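Local coordinates for protein tyrosine--tRNA ligase (Aeropyrum pernix, PDB 2CYA) that probably attaches tyrosine to its cognate tRNA in two steps, first activating the amino acid with ATP and then transferring it to the tRNA acceptor end, at residues A[35-40]-A[175-180]; A[67-72]-A[110-115]; A[168-173]-A[191-196]; A[18-23]-A[205-210]. All blocks are in the same frame, centred on the assembly; numbering follows the deposited sequence.

In the fold
Contacts 1, 2 and 4 lie on one mixed sheet of the Rossmann-like class I synthetase core. Contact 4 pairs the antiparallel edge strand 19-21 with 207-211, contact 1 joins 37-42 to 180-184, and contact 2 continues to the other edge strand, 113-116. Centres of contacts 1 and 2 are about 10 Å apart, those of contacts 2 and 4 about 19 Å. Contact 3 packs two helices about 12 Å, centre to centre, from contact 1, and joins contact 4 through His191 ND1 and His210 NE2, 2.8 Å apart. Several predicted tyrosine-binding residues lie in these contacts: Tyr39 in contact 1, Gln169 and Asp172 in contact 3, with Leu72 of contact 2 against Asp172 and Tyr39.

Contact 1 (A[35-40]-A[175-180]); sequences RIKGYI and YMDLDI
Gly38 and Ile180 form a parallel beta bridge between neighbouring strands of the Rossmann-like core, at the point where the chain leaves a helix and enters the sheet. Lys37 O, the hub of the pairing, accepts from Asp179 N at 2.8 Å. Ile180 N gives Lys37 O a second bond, 3.1 Å long and in the carbonyl plane. Beyond it Tyr39 N gives a longer bond of 3.3 Å to Ile180 O. The carboxylate of Asp179 turns back to close the other end: its OD2 offers the lone pair directed away from OD1 to Lys37 N at 2.9 Å, nearly straight at 170°, and so stands in for a backbone acceptor. With CG beside its own backbone N (chi1 -58°) and the chain extended, Lys37 runs past Asp177 O and brings NZ to a long salt bridge with Asp177 OD2, 3.8 Å apart; Lys204 also bridges that oxygen. Met176 SD lies 5.1 Å from the centroid of the Tyr39 ring in an oblique Met-aromatic contact. Tyr39 is a predicted tyrosine-binding residue, and Met176 probably borders that pocket. Asp177, at positive phi, is the C-prime residue of the Schellman motif ending helix 161-175. Helix 23-32 packs on Ile36, Asp179 and Ile180, strand 68-73 flanks 37-42, and Ile180 meets Val207 and Ile209 of strand 207-211.

Contact 2 (A[67-72]-A[110-115]); sequences VDFSVL and ERVRFV
Arg113 reaches across from its strand to Ser70, with which it forms a parallel bridge. Its CB lies 3.9 Å from Ser70 OG, close above the backbone pairing. CG stands anti to the backbone N (chi1 -176°), and a bend at chi3 (56°) folds the chain back over its neighbour. There both NE and NH2 meet Ser70 OG, each at 3.0 Å, a side-on grip by two nitrogens on one hydroxyl oxygen that lies close to the guanidinium plane. Val115 CG2 covers the centre of one guanidinium face, 3.8 Å above it, so the group is held by polar contacts at an edge and apolar contact on a face. Beneath, the backbones interlock: Arg113 N bonds to Phe69 O, Val71 N to Arg113 O, and Val115 N to Val71 O. Where the ladder begins, a water accepts from Phe69 N at 2.8 Å and lies 2.7 Å from Arg111 O, linking the start of strand 68-72 to the 3-10 turn before strand 113-115. Val71 and Phe114 point together to the other face, with Val71 CB 3.8 Å from Phe114 CD2, while Val71 CG2 presses on Val112 CG1 at 3.6 Å. Strands 68-73 and 113-116, adjacent and parallel, are joined by a connection that includes helix 88-104, whose Met102 touches both Val71 and Phe114: a beta-alpha-beta crossover of the Rossmann-like fold.

Contact 3 (A[168-173]-A[191-196]); sequences MQVSDI and HMLARD
Gln169 NE2 and His191 NE2 are joined through a single water between the two helices. Gln169 NE2 donates to the water at 3.1 Å and also to Gln187 OE1, two acceptors that would hold the amide in its rotation. The water lies 2.8 Å from His191 NE2, at the edge of the imidazole and in its plane. Gln169 and Gln187 are both predicted to bind tyrosine, consistent with His191 being a second-shell residue of the pocket. On the other side of the ring, His191 ND1 is hydrogen-bonded to His210 NE2, so both imidazole nitrogens have partners. CG of His191 lies beside its backbone N (chi1 -68°), and although CB points away from the other helix, the ring swings back towards it. The side chains of Ile173 and His191 cross at about a right angle, with Ile173 CD1 3.9 Å from His191 CD2 and obliquely placed to the ring. The helices themselves come together at Val170, which straddles Ala194: CG1 rests 3.7 Å from Ala194 CA, while CG2 turns to Leu193, 3.9 Å from its CG. The small methyl of Ala194 lets the backbones close to 5.1 Å between Val170 CA and Ala194 CA, with the helix axes 9.1 Å apart and crossing at -59°. Ala181 of the intervening strand 180-184 touches both Ile173 and His191, helix 124-135 packs on Met168 and Ser171, and Met168 also meets Ile131 of the second subunit.

Contact 4 (A[18-23]-A[205-210]); sequences VEIVTE and KPVAIH. With SO4 (sulfate ion), chain B.
His210 and Glu19 lie side by side and point the same way, with the carboxylate at the edge of the imidazole and the two planes 46° apart; the His191 ring also meets that of His210, their planes only about 15° apart. His210 ND1 donates in its ring plane to Glu19 OE2 at 2.5 Å, a very short bond, accepted on the lone pair turned away from OE1. Glu19 reaches there because CG sits between its backbone N and carbonyl carbon (chi1 77°), the chain running straight on alongside the ring. The backbones are antiparallel: Val21 and Ala208 bond in both directions, His210 N gives to Glu19 O, and Val18 N to His210 O at 2.8 Å. Val18 and Glu19 together face His210 in a classic beta bulge. On the opposite face of the sheet Ile20 meets Val207 (CG2 to CG1, 4.0 Å) and Ile209. At the start of helix 23-32, which Thr22 N-caps, Glu23 N gives a nearly straight bond of 2.8 Å to sulfate O3. Glu24 N also holds the ion, probably taken up from the crystallisation liquor. A polar chain thus runs from Glu19 through His210 to His191; the carboxylate would favour the proton on ND1 and may stabilise positive charge on His210.

Contact 1 (A[35-40]-A[175-180])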
# COMPACT_ATOMS: atom_id res chain seq x y z
N ARG A 35 2.33 -27.41 16.06
CA ARG A 35 1.08 -27.02 15.41
C ARG A 35 1.44 -26.34 14.10
O ARG A 35 2.37 -25.55 14.03
CB ARG A 35 0.29 -26.06 16.29
CG ARG A 35 1.12 -24.91 16.85
CD ARG A 35 0.60 -24.46 18.22
NE ARG A 35 1.52 -23.53 18.88
CZ ARG A 35 1.44 -23.19 20.17
NH1 ARG A 35 0.50 -23.72 20.94
NH2 ARG A 35 2.31 -22.34 20.69
N ILE A 36 0.69 -26.68 13.06
CA ILE A 36 0.91 -26.13 11.73
C ILE A 36 -0.29 -25.30 11.34
O ILE A 36 -1.42 -25.75 11.49
CB ILE A 36 1.05 -27.27 10.72
CG1 ILE A 36 2.22 -28.16 11.13
CG2 ILE A 36 1.19 -26.70 9.32
CD1 ILE A 36 2.51 -29.28 10.15
N LYS A 37 -0.05 -24.08 10.86
CA LYS A 37 -1.15 -23.20 10.44
C LYS A 37 -1.13 -22.99 8.93
O LYS A 37 -0.06 -22.89 8.32
CB LYS A 37 -1.04 -21.84 11.12
CG LYS A 37 -1.06 -21.89 12.63
CD LYS A 37 -0.97 -20.47 13.19
CE LYS A 37 -0.87 -20.48 14.70
NZ LYS A 37 -0.98 -19.10 15.25
N GLY A 38 -2.31 -22.95 8.33
CA GLY A 38 -2.36 -22.76 6.89
C GLY A 38 -3.62 -22.02 6.51
O GLY A 38 -4.52 -21.84 7.34
N TYR A 39 -3.69 -21.59 5.26
CA TYR A 39 -4.89 -20.92 4.79
C TYR A 39 -4.95 -21.02 3.29
O TYR A 39 -4.05 -21.57 2.65
CB TYR A 39 -4.88 -19.42 5.18
CG TYR A 39 -4.33 -18.47 4.10
CD1 TYR A 39 -4.91 -17.21 3.90
CD2 TYR A 39 -3.25 -18.82 3.28
CE1 TYR A 39 -4.44 -16.33 2.92
CE2 TYR A 39 -2.77 -17.95 2.29
CZ TYR A 39 -3.38 -16.71 2.11
OH TYR A 39 -2.96 -15.85 1.11
N ILE A 40 -6.06 -20.51 2.75
CA ILE A 40 -6.23 -20.33 1.32
C ILE A 40 -6.92 -18.96 1.29
O ILE A 40 -7.74 -18.63 2.17
CB ILE A 40 -7.14 -21.36 0.59
CG1 ILE A 40 -7.11 -21.03 -0.91
CG2 ILE A 40 -8.56 -21.34 1.13
CD1 ILE A 40 -7.90 -22.00 -1.85
N TYR A 175 1.00 -12.08 8.22
CA TYR A 175 0.15 -11.60 9.31
C TYR A 175 -0.56 -12.76 10.02
O TYR A 175 -0.67 -12.76 11.24
CB TYR A 175 -0.90 -10.62 8.78
CG TYR A 175 -1.78 -10.03 9.85
CD1 TYR A 175 -1.37 -8.90 10.58
CD2 TYR A 175 -3.03 -10.57 10.14
CE1 TYR A 175 -2.20 -8.33 11.56
CE2 TYR A 175 -3.86 -10.02 11.11
CZ TYR A 175 -3.44 -8.90 11.82
OH TYR A 175 -4.27 -8.36 12.79
N MET A 176 -1.04 -13.74 9.26
CA MET A 176 -1.72 -14.90 9.85
C MET A 176 -0.76 -15.95 10.38
O MET A 176 -1.17 -17.04 10.78
CB MET A 176 -2.70 -15.50 8.85
CG MET A 176 -3.87 -14.57 8.56
SD MET A 176 -5.11 -15.29 7.48
CE MET A 176 -4.55 -14.70 5.99
N ASP A 177 0.53 -15.62 10.37
CA ASP A 177 1.55 -16.50 10.93
C ASP A 177 1.45 -17.91 10.38
O ASP A 177 1.43 -18.88 11.13
CB ASP A 177 1.38 -16.52 12.45
CG ASP A 177 2.60 -17.09 13.17
OD1 ASP A 177 3.73 -16.71 12.78
OD2 ASP A 177 2.42 -17.88 14.11
N LEU A 178 1.40 -18.02 9.06
CA LEU A 178 1.24 -19.31 8.41
C LEU A 178 2.50 -20.11 8.07
O LEU A 178 3.55 -19.54 7.70
CB LEU A 178 0.46 -19.12 7.12
CG LEU A 178 -0.89 -18.42 7.23
CD1 LEU A 178 -1.43 -18.25 5.80
CD2 LEU A 178 -1.87 -19.22 8.14
N ASP A 179 2.37 -21.43 8.18
CA ASP A 179 3.46 -22.35 7.82
C ASP A 179 3.18 -22.83 6.39
O ASP A 179 4.09 -23.25 5.68
CB ASP A 179 3.46 -23.56 8.75
CG ASP A 179 3.70 -23.17 10.17
OD1 ASP A 179 4.83 -22.78 10.49
OD2 ASP A 179 2.75 -23.23 10.96
N ILE A 180 1.91 -22.76 5.99
CA ILE A 180 1.47 -23.21 4.67
C ILE A 180 0.48 -22.30 3.95
O ILE A 180 -0.48 -21.82 4.53
CB ILE A 180 0.77 -24.59 4.74
CG1 ILE A 180 1.70 -25.66 5.30
CG2 ILE A 180 0.29 -24.99 3.36
CD1 ILE A 180 0.96 -26.95 5.63

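Contact 2 (A[67-72]-A[110-115])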
# COMPACT_ATOMS: atom_id res chain seq x y z
N VAL A 67 -3.78 -29.73 10.15
CA VAL A 67 -3.42 -28.31 9.97
C VAL A 67 -4.50 -27.36 10.51
O VAL A 67 -5.67 -27.54 10.22
CB VAL A 67 -3.20 -27.99 8.47
CG1 VAL A 67 -2.86 -26.50 8.30
CG2 VAL A 67 -2.06 -28.87 7.90
N ASP A 68 -4.12 -26.35 11.31
CA ASP A 68 -5.10 -25.38 11.81
C ASP A 68 -5.32 -24.45 10.61
O ASP A 68 -4.44 -23.66 10.23
CB ASP A 68 -4.57 -24.60 13.02
CG ASP A 68 -4.68 -25.40 14.33
OD1 ASP A 68 -5.78 -25.92 14.65
OD2 ASP A 68 -3.66 -25.50 15.05
N PHE A 69 -6.52 -24.54 10.04
CA PHE A 69 -6.84 -23.83 8.82
C PHE A 69 -7.77 -22.64 8.88
O PHE A 69 -8.74 -22.61 9.64
CB PHE A 69 -7.43 -24.85 7.82
CG PHE A 69 -7.11 -24.56 6.39
CD1 PHE A 69 -5.87 -24.89 5.87
CD2 PHE A 69 -8.03 -23.89 5.58
CE1 PHE A 69 -5.54 -24.54 4.55
CE2 PHE A 69 -7.71 -23.54 4.27
CZ PHE A 69 -6.46 -23.86 3.76
N SER A 70 -7.47 -21.68 8.00
CA SER A 70 -8.26 -20.46 7.85
C SER A 70 -8.53 -20.24 6.37
O SER A 70 -7.74 -20.63 5.49
CB SER A 70 -7.50 -19.23 8.36
OG SER A 70 -7.16 -19.34 9.73
N VAL A 71 -9.67 -19.63 6.10
CA VAL A 71 -10.00 -19.29 4.72
C VAL A 71 -10.08 -17.76 4.76
O VAL A 71 -10.81 -17.19 5.57
CB VAL A 71 -11.37 -19.88 4.26
CG1 VAL A 71 -11.75 -19.27 2.90
CG2 VAL A 71 -11.29 -21.43 4.11
N LEU A 72 -9.29 -17.10 3.93
CA LEU A 72 -9.35 -15.64 3.91
C LEU A 72 -10.26 -15.18 2.78
O LEU A 72 -9.97 -15.41 1.61
CB LEU A 72 -7.95 -15.02 3.69
CG LEU A 72 -8.03 -13.48 3.56
CD1 LEU A 72 -8.37 -12.90 4.94
CD2 LEU A 72 -6.69 -12.87 3.03
N GLU A 110 -16.81 -26.33 10.52
CA GLU A 110 -16.78 -26.02 11.94
C GLU A 110 -15.35 -25.89 12.44
O GLU A 110 -15.07 -25.17 13.41
CB GLU A 110 -17.52 -27.10 12.75
CG GLU A 110 -16.85 -28.47 12.76
CD GLU A 110 -17.12 -29.29 11.50
OE1 GLU A 110 -17.87 -28.82 10.62
OE2 GLU A 110 -16.58 -30.42 11.41
N ARG A 111 -14.44 -26.59 11.78
CA ARG A 111 -13.03 -26.59 12.14
C ARG A 111 -12.23 -25.55 11.33
O ARG A 111 -11.02 -25.45 11.50
CB ARG A 111 -12.44 -27.99 11.92
CG ARG A 111 -13.05 -29.06 12.84
CD ARG A 111 -12.60 -30.50 12.49
NE ARG A 111 -11.20 -30.75 12.80
CZ ARG A 111 -10.53 -31.84 12.43
NH1 ARG A 111 -11.13 -32.80 11.73
NH2 ARG A 111 -9.25 -31.98 12.76
N VAL A 112 -12.91 -24.79 10.48
CA VAL A 112 -12.24 -23.77 9.66
C VAL A 112 -12.56 -22.36 10.17
O VAL A 112 -13.70 -22.07 10.48
CB VAL A 112 -12.68 -23.85 8.18
CG1 VAL A 112 -11.95 -22.78 7.36
CG2 VAL A 112 -12.41 -25.23 7.62
N ARG A 113 -11.55 -21.50 10.24
CA ARG A 113 -11.78 -20.13 10.66
C ARG A 113 -11.90 -19.23 9.41
O ARG A 113 -10.94 -19.03 8.66
CB ARG A 113 -10.62 -19.65 11.54
CG ARG A 113 -10.82 -18.25 12.10
CD ARG A 113 -9.58 -17.75 12.86
NE ARG A 113 -8.36 -17.76 12.04
CZ ARG A 113 -7.53 -16.73 11.92
NH1 ARG A 113 -7.77 -15.59 12.56
NH2 ARG A 113 -6.43 -16.85 11.18
N PHE A 114 -13.10 -18.71 9.18
CA PHE A 114 -13.34 -17.83 8.04
C PHE A 114 -13.01 -16.41 8.49
O PHE A 114 -13.47 -15.97 9.54
CB PHE A 114 -14.79 -17.93 7.56
CG PHE A 114 -15.08 -19.19 6.80
CD1 PHE A 114 -15.45 -20.36 7.47
CD2 PHE A 114 -14.95 -19.23 5.42
CE1 PHE A 114 -15.69 -21.54 6.77
CE2 PHE A 114 -15.19 -20.41 4.70
CZ PHE A 114 -15.56 -21.56 5.38
N VAL A 115 -12.20 -15.73 7.69
CA VAL A 115 -11.74 -14.37 7.98
C VAL A 115 -12.00 -13.46 6.80
O VAL A 115 -11.60 -13.77 5.67
CB VAL A 115 -10.21 -14.37 8.24
CG1 VAL A 115 -9.76 -13.03 8.81
CG2 VAL A 115 -9.84 -15.49 9.15
O HOH W 1 -8.48 -26.27 11.10

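Contact 3 (A[168-173]-A[191-196])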
# COMPACT_ATOMS: atom_id res chain seq x y z
N MET A 168 -0.03 -7.21 -0.50
CA MET A 168 -1.06 -7.58 0.46
C MET A 168 -1.20 -9.09 0.58
O MET A 168 -1.44 -9.61 1.67
CB MET A 168 -2.41 -6.98 0.05
CG MET A 168 -2.52 -5.47 0.35
SD MET A 168 -4.06 -4.79 -0.27
CE MET A 168 -5.27 -5.68 0.80
N GLN A 169 -1.06 -9.79 -0.54
CA GLN A 169 -1.18 -11.25 -0.54
C GLN A 169 -0.10 -11.83 0.37
O GLN A 169 -0.41 -12.61 1.28
CB GLN A 169 -1.05 -11.80 -1.97
CG GLN A 169 -1.34 -13.30 -2.06
CD GLN A 169 -1.86 -13.72 -3.43
OE1 GLN A 169 -1.78 -12.96 -4.41
NE2 GLN A 169 -2.39 -14.94 -3.52
N VAL A 170 1.14 -11.42 0.16
CA VAL A 170 2.25 -11.89 0.99
C VAL A 170 2.03 -11.48 2.46
O VAL A 170 2.29 -12.26 3.39
CB VAL A 170 3.59 -11.29 0.50
CG1 VAL A 170 4.71 -11.65 1.45
CG2 VAL A 170 3.91 -11.81 -0.90
N SER A 171 1.55 -10.26 2.68
CA SER A 171 1.34 -9.81 4.05
C SER A 171 0.24 -10.58 4.75
O SER A 171 0.28 -10.72 5.97
CB SER A 171 1.03 -8.30 4.07
OG SER A 171 2.13 -7.57 3.56
N ASP A 172 -0.76 -11.04 4.00
CA ASP A 172 -1.85 -11.83 4.57
C ASP A 172 -1.25 -13.10 5.17
O ASP A 172 -1.60 -13.49 6.29
CB ASP A 172 -2.86 -12.27 3.49
CG ASP A 172 -3.66 -11.12 2.91
OD1 ASP A 172 -3.77 -10.06 3.56
OD2 ASP A 172 -4.21 -11.28 1.81
N ILE A 173 -0.36 -13.74 4.41
CA ILE A 173 0.31 -14.97 4.83
C ILE A 173 1.15 -14.72 6.08
O ILE A 173 1.04 -15.45 7.05
CB ILE A 173 1.23 -15.52 3.68
CG1 ILE A 173 0.34 -16.03 2.53
CG2 ILE A 173 2.15 -16.63 4.19
CD1 ILE A 173 1.10 -16.26 1.23
N HIS A 191 3.14 -16.52 -4.07
CA HIS A 191 3.74 -17.40 -3.08
C HIS A 191 5.27 -17.44 -3.14
O HIS A 191 5.92 -17.54 -2.10
CB HIS A 191 3.16 -18.81 -3.20
CG HIS A 191 1.72 -18.89 -2.80
ND1 HIS A 191 0.94 -20.01 -3.02
CD2 HIS A 191 0.90 -17.98 -2.21
CE1 HIS A 191 -0.28 -19.79 -2.59
NE2 HIS A 191 -0.33 -18.56 -2.09
N MET A 192 5.83 -17.36 -4.35
CA MET A 192 7.28 -17.35 -4.48
C MET A 192 7.85 -16.06 -3.90
O MET A 192 8.90 -16.06 -3.29
CB MET A 192 7.71 -17.49 -5.95
CG MET A 192 7.35 -18.85 -6.56
SD MET A 192 7.91 -20.23 -5.50
CE MET A 192 9.62 -20.36 -6.07
N LEU A 193 7.14 -14.96 -4.10
CA LEU A 193 7.58 -13.68 -3.56
C LEU A 193 7.56 -13.78 -2.03
O LEU A 193 8.46 -13.26 -1.35
CB LEU A 193 6.62 -12.57 -4.00
CG LEU A 193 6.89 -11.19 -3.38
CD1 LEU A 193 8.33 -10.76 -3.70
CD2 LEU A 193 5.88 -10.20 -3.92
N ALA A 194 6.54 -14.44 -1.48
CA ALA A 194 6.46 -14.55 -0.01
C ALA A 194 7.66 -15.35 0.50
O ALA A 194 8.30 -14.98 1.49
CB ALA A 194 5.16 -15.26 0.40
N ARG A 195 7.96 -16.45 -0.19
CA ARG A 195 9.09 -17.31 0.21
C ARG A 195 10.41 -16.58 0.06
O ARG A 195 11.31 -16.76 0.88
CB ARG A 195 9.11 -18.59 -0.64
CG ARG A 195 7.99 -19.58 -0.31
CD ARG A 195 7.99 -20.74 -1.30
NE ARG A 195 9.27 -21.46 -1.35
CZ ARG A 195 9.68 -22.32 -0.42
NH1 ARG A 195 8.93 -22.59 0.65
NH2 ARG A 195 10.86 -22.90 -0.57
N ASP A 196 10.54 -15.77 -0.98
CA ASP A 196 11.79 -15.04 -1.22
C ASP A 196 12.02 -13.92 -0.23
O ASP A 196 13.14 -13.45 -0.08
CB ASP A 196 11.81 -14.42 -2.61
CG ASP A 196 12.21 -15.40 -3.68
OD1 ASP A 196 12.69 -16.50 -3.32
OD2 ASP A 196 12.06 -15.07 -4.87
O HOH W 2 -2.44 -16.95 -1.12

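Contact 4 (A[18-23]-A[205-210])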
# COMPACT_ATOMS: atom_id res chain seq x y z
N VAL A 18 -0.72 -30.05 -7.76
CA VAL A 18 0.15 -29.89 -8.92
C VAL A 18 1.60 -29.80 -8.43
O VAL A 18 2.52 -30.28 -9.09
CB VAL A 18 -0.17 -28.58 -9.69
CG1 VAL A 18 0.86 -28.34 -10.78
CG2 VAL A 18 -1.56 -28.66 -10.29
N GLU A 19 1.80 -29.18 -7.28
CA GLU A 19 3.14 -29.05 -6.74
C GLU A 19 3.09 -28.65 -5.28
O GLU A 19 2.09 -28.13 -4.79
CB GLU A 19 3.94 -27.98 -7.51
CG GLU A 19 3.56 -26.53 -7.15
CD GLU A 19 4.37 -25.48 -7.91
OE1 GLU A 19 5.37 -25.85 -8.55
OE2 GLU A 19 4.02 -24.27 -7.86
N ILE A 20 4.19 -28.92 -4.59
CA ILE A 20 4.36 -28.55 -3.20
C ILE A 20 5.79 -27.99 -3.16
O ILE A 20 6.74 -28.68 -3.52
CB ILE A 20 4.26 -29.76 -2.25
CG1 ILE A 20 2.80 -30.24 -2.17
CG2 ILE A 20 4.76 -29.39 -0.84
CD1 ILE A 20 2.63 -31.50 -1.36
N VAL A 21 5.92 -26.72 -2.78
CA VAL A 21 7.23 -26.07 -2.71
C VAL A 21 7.59 -25.79 -1.24
O VAL A 21 7.17 -24.76 -0.70
CB VAL A 21 7.22 -24.70 -3.45
CG1 VAL A 21 8.64 -24.13 -3.51
CG2 VAL A 21 6.66 -24.87 -4.86
N THR A 22 8.36 -26.68 -0.58
CA THR A 22 8.89 -27.92 -1.15
C THR A 22 8.42 -29.08 -0.27
O THR A 22 8.06 -28.87 0.89
CB THR A 22 10.44 -27.97 -1.11
OG1 THR A 22 10.88 -27.93 0.25
CG2 THR A 22 11.05 -26.81 -1.87
N GLU A 23 8.47 -30.29 -0.81
CA GLU A 23 8.02 -31.48 -0.08
C GLU A 23 8.88 -31.75 1.15
O GLU A 23 8.37 -32.09 2.22
CB GLU A 23 8.02 -32.72 -1.00
CG GLU A 23 7.38 -32.46 -2.38
CD GLU A 23 7.05 -33.75 -3.16
OE1 GLU A 23 7.74 -34.78 -2.97
OE2 GLU A 23 6.12 -33.72 -3.99
N LYS A 205 8.90 -18.81 6.39
CA LYS A 205 8.94 -19.07 4.95
C LYS A 205 7.86 -20.14 4.77
O LYS A 205 8.04 -21.29 5.20
CB LYS A 205 10.30 -19.62 4.57
CG LYS A 205 10.56 -19.74 3.10
CD LYS A 205 11.92 -20.38 2.88
CE LYS A 205 12.29 -20.37 1.42
NZ LYS A 205 13.68 -20.86 1.25
N PRO A 206 6.74 -19.80 4.13
CA PRO A 206 5.66 -20.76 3.94
C PRO A 206 5.86 -21.81 2.88
O PRO A 206 6.43 -21.55 1.81
CB PRO A 206 4.47 -19.87 3.59
CG PRO A 206 5.14 -18.84 2.67
CD PRO A 206 6.43 -18.52 3.45
N VAL A 207 5.36 -23.01 3.18
CA VAL A 207 5.37 -24.10 2.21
C VAL A 207 4.17 -23.78 1.30
O VAL A 207 3.06 -23.60 1.79
CB VAL A 207 5.08 -25.46 2.90
CG1 VAL A 207 4.68 -26.48 1.84
CG2 VAL A 207 6.32 -25.93 3.70
N ALA A 208 4.40 -23.68 -0.01
CA ALA A 208 3.35 -23.38 -0.98
C ALA A 208 2.74 -24.65 -1.58
O ALA A 208 3.45 -25.44 -2.22
CB ALA A 208 3.92 -22.49 -2.11
N ILE A 209 1.43 -24.83 -1.42
CA ILE A 209 0.73 -26.01 -1.97
C ILE A 209 -0.27 -25.57 -3.02
O ILE A 209 -1.28 -24.92 -2.71
CB ILE A 209 -0.01 -26.82 -0.86
CG1 ILE A 209 0.99 -27.38 0.14
CG2 ILE A 209 -0.82 -27.96 -1.49
CD1 ILE A 209 0.38 -27.92 1.40
N HIS A 210 -0.00 -25.94 -4.26
CA HIS A 210 -0.84 -25.53 -5.38
C HIS A 210 -1.73 -26.61 -5.99
O HIS A 210 -1.26 -27.70 -6.35
CB HIS A 210 0.07 -24.92 -6.45
CG HIS A 210 0.89 -23.77 -5.94
ND1 HIS A 210 2.20 -23.57 -6.29
CD2 HIS A 210 0.58 -22.78 -5.06
CE1 HIS A 210 2.68 -22.52 -5.65
NE2 HIS A 210 1.71 -22.02 -4.90
S SO4 B . 10.92 -31.03 -3.09
O1 SO4 B . 11.12 -32.35 -3.84
O2 SO4 B . 11.88 -30.02 -3.72
O3 SO4 B . 9.60 -30.59 -3.37
O4 SO4 B . 11.43 -31.27 -1.78